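Actin binding protein family protein (Entamoeba histolytica HM-1:IMSS, PDB 6K2F) probably binds monomeric actin through this N-terminal ADF-homology domain of a twinfilin, and is thought to sequester it and so restrain filament assembly. Local coordinates at residues I2-D7 and R106-G111. Sequence-based numbering, arbitrary orientation.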
ATOM      1  N   ILE A   2       8.142  19.104  21.796  1.00 29.92           N
ATOM      2  CA  ILE A   2       8.272  17.698  21.331  1.00 25.62           C
ATOM      3  C   ILE A   2       8.682  17.768  19.858  1.00 28.07           C
ATOM      4  O   ILE A   2       8.018  18.482  19.095  1.00 28.55           O
ATOM      5  CB  ILE A   2       6.944  16.940  21.513  1.00 27.23           C
ATOM      6  CG1 ILE A   2       6.499  16.885  22.980  1.00 27.15           C
ATOM      7  CG2 ILE A   2       7.012  15.551  20.911  1.00 22.58           C
ATOM      8  CD1 ILE A   2       7.381  16.030  23.862  1.00 36.66           C
ATOM      9  N   GLU A   3       9.714  17.024  19.476  1.00 28.93           N
ATOM     10  CA  GLU A   3      10.187  16.952  18.071  1.00 22.07           C
ATOM     11  C   GLU A   3       9.908  15.559  17.519  1.00 20.74           C
ATOM     12  O   GLU A   3       9.812  14.624  18.291  1.00 21.30           O
ATOM     13  CB  GLU A   3      11.670  17.302  18.010  1.00 23.40           C
ATOM     14  CG  GLU A   3      11.961  18.733  18.452  1.00 27.06           C
ATOM     15  CD  GLU A   3      11.391  19.830  17.561  1.00 42.49           C
ATOM     16  OE1 GLU A   3      11.336  19.614  16.344  1.00 44.15           O
ATOM     17  OE2 GLU A   3      10.947  20.872  18.097  1.00 44.80           O
ATOM     18  N   LEU A   4       9.776  15.428  16.207  1.00 17.18           N
ATOM     19  CA  LEU A   4       9.728  14.089  15.568  1.00 16.81           C
ATOM     20  C   LEU A   4      11.055  13.379  15.823  1.00 17.46           C
ATOM     21  O   LEU A   4      12.133  14.015  15.719  1.00 20.12           O
ATOM     22  CB  LEU A   4       9.483  14.226  14.065  1.00 15.89           C
ATOM     23  CG  LEU A   4       8.040  14.444  13.623  1.00 16.46           C
ATOM     24  CD1 LEU A   4       7.572  15.831  13.964  1.00 19.13           C
ATOM     25  CD2 LEU A   4       7.870  14.189  12.130  1.00 18.81           C
ATOM     26  N   SER A   5      10.988  12.081  16.089  1.00 19.48           N
ATOM     27  CA  SER A   5      12.202  11.254  16.246  1.00 21.78           C
ATOM     28  C   SER A   5      12.898  11.172  14.891  1.00 20.65           C
ATOM     29  O   SER A   5      12.232  11.248  13.861  1.00 19.52           O
ATOM     30  CB  SER A   5      11.916   9.896  16.787  1.00 19.94           C
ATOM     31  OG  SER A   5      11.169   9.116  15.879  1.00 22.02           O
ATOM     32  N   THR A   6      14.209  10.991  14.906  1.00 21.87           N
ATOM     33  CA  THR A   6      14.986  10.734  13.672  1.00 22.77           C
ATOM     34  C   THR A   6      14.405   9.514  12.951  1.00 20.91           C
ATOM     35  O   THR A   6      14.269   9.572  11.712  1.00 21.88           O
ATOM     36  CB  THR A   6      16.468  10.519  13.976  1.00 24.72           C
ATOM     37  OG1 THR A   6      16.916  11.682  14.665  1.00 32.05           O
ATOM     38  CG2 THR A   6      17.282  10.295  12.721  1.00 32.66           C
ATOM     39  N   ASP A   7      14.079   8.446  13.685  1.00 23.06           N
ATOM     40  CA  ASP A   7      13.562   7.206  13.052  1.00 25.12           C
ATOM     41  C   ASP A   7      12.259   7.528  12.328  1.00 21.92           C
ATOM     42  O   ASP A   7      12.066   7.029  11.225  1.00 21.75           O
ATOM     43  CB  ASP A   7      13.357   6.065  14.051  1.00 29.76           C
ATOM     44  CG  ASP A   7      14.620   5.286  14.384  1.00 71.70           C
ATOM     45  OD1 ASP A   7      15.645   5.486  13.694  1.00 73.77           O
ATOM     46  OD2 ASP A   7      14.571   4.479  15.331  1.00 96.13           O
ATOM     47  N   ARG A 106       4.023  19.568   9.882  1.00 19.41           N
ATOM     48  CA  ARG A 106       4.190  20.411   8.669  1.00 22.54           C
ATOM     49  C   ARG A 106       5.527  21.144   8.772  1.00 19.75           C
ATOM     50  O   ARG A 106       6.211  21.277   7.758  1.00 24.13           O
ATOM     51  CB  ARG A 106       2.997  21.353   8.475  1.00 31.65           C
ATOM     52  CG  ARG A 106       3.075  22.673   9.228  1.00 58.74           C
ATOM     53  CD  ARG A 106       1.893  23.559   8.875  1.00 75.88           C
ATOM     54  NE  ARG A 106       0.717  23.139   9.626  1.00 59.47           N
ATOM     55  CZ  ARG A 106       0.457  23.488  10.883  1.00 87.60           C
ATOM     56  NH1 ARG A 106       1.290  24.278  11.544  1.00 51.56           N
ATOM     57  NH2 ARG A 106      -0.634  23.036  11.478  1.00 58.88           N
ATOM     58  N   THR A 107       5.894  21.600   9.976  1.00 23.61           N
ATOM     59  CA  THR A 107       7.122  22.395  10.184  1.00 23.81           C
ATOM     60  C   THR A 107       8.340  21.506   9.898  1.00 26.11           C
ATOM     61  O   THR A 107       9.325  22.004   9.327  1.00 28.40           O
ATOM     62  CB  THR A 107       7.095  23.078  11.556  1.00 30.10           C
ATOM     63  OG1 THR A 107       7.039  22.063  12.548  1.00 38.22           O
ATOM     64  CG2 THR A 107       5.914  24.008  11.723  1.00 30.55           C
ATOM     65  N   THR A 108       8.265  20.226  10.241  1.00 21.29           N
ATOM     66  CA  THR A 108       9.403  19.285  10.154  1.00 21.23           C
ATOM     67  C   THR A 108       9.478  18.671   8.759  1.00 22.71           C
ATOM     68  O   THR A 108      10.608  18.586   8.201  1.00 25.34           O
ATOM     69  CB  THR A 108       9.300  18.190  11.217  1.00 22.03           C
ATOM     70  OG1 THR A 108       9.224  18.852  12.486  1.00 21.69           O
ATOM     71  CG2 THR A 108      10.479  17.250  11.165  1.00 20.01           C
ATOM     72  N   LEU A 109       8.337  18.233   8.232  1.00 20.15           N
ATOM     73  CA  LEU A 109       8.320  17.409   7.002  1.00 22.10           C
ATOM     74  C   LEU A 109       8.170  18.301   5.771  1.00 31.17           C
ATOM     75  O   LEU A 109       8.610  17.875   4.701  1.00 38.53           O
ATOM     76  CB  LEU A 109       7.219  16.362   7.118  1.00 18.53           C
ATOM     77  CG  LEU A 109       7.421  15.404   8.300  1.00 18.10           C
ATOM     78  CD1 LEU A 109       6.305  14.406   8.397  1.00 18.04           C
ATOM     79  CD2 LEU A 109       8.781  14.709   8.196  1.00 19.00           C
ATOM     80  N   GLY A 110       7.609  19.499   5.929  1.00 25.29           N
ATOM     81  CA  GLY A 110       7.463  20.479   4.835  1.00 30.43           C
ATOM     82  C   GLY A 110       6.018  20.886   4.665  1.00 29.49           C
ATOM     83  O   GLY A 110       5.128  20.038   4.871  1.00 26.08           O
ATOM     84  N   GLY A 111       5.785  22.153   4.324  1.00 32.10           N
ATOM     85  CA  GLY A 111       4.435  22.733   4.188  1.00 34.22           C
ATOM     86  C   GLY A 111       3.644  22.130   3.031  1.00 27.98           C
ATOM     87  O   GLY A 111       2.413  22.246   3.081  1.00 43.30           O
TER
HETATM   88  O   HOH W   1      10.618  17.794  14.662  1.00 21.35           O
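Leu4 and Thr108 have the nearest CA atoms across the two segments, 7.5 Å apart, where the short strand 3-4 passes the last turn of helix 103-109; at that spacing the two backbones meet through side chains and solvent. Leu4 uses both methyls. Its CD1 makes a van der Waals contact with Thr108 OG1 at 3.7 Å, the two side chains lying alongside each other in opposite senses, while CD2 supplies the apolar packing: it reaches Leu109 CG at 4.0 Å and stays almost as near both Leu109 methyls, so it sits at the branch point of that side chain. With Thr108 CG2 anti to the backbone N (OG1 at chi1 -57°), the methyl also approaches Leu4 CD2, and the hydroxyl oxygen is left beside a water. That water donates to Thr108 OG1 (2.8 Å) and to Glu3 OE1 (2.6 Å) and accepts from Leu4 N (2.9 Å). Thr108 OG1 is also bonded to Arg104 O, one turn back in the helix, and Arg104 NE ties directly to Ile2 O. Ile9 of helix 6-18 touches both Leu4 and Thr108, and Phe12 touches Leu109. Between residues 2-7 and 106-111 the polar link is thus solvent-mediated: the water satisfies the Leu4 amide and spends both donors on Glu3 and Thr108, so here the N-terminal strand of the ADF-homology sheet is set against the helix end by leucine packing and a shared water.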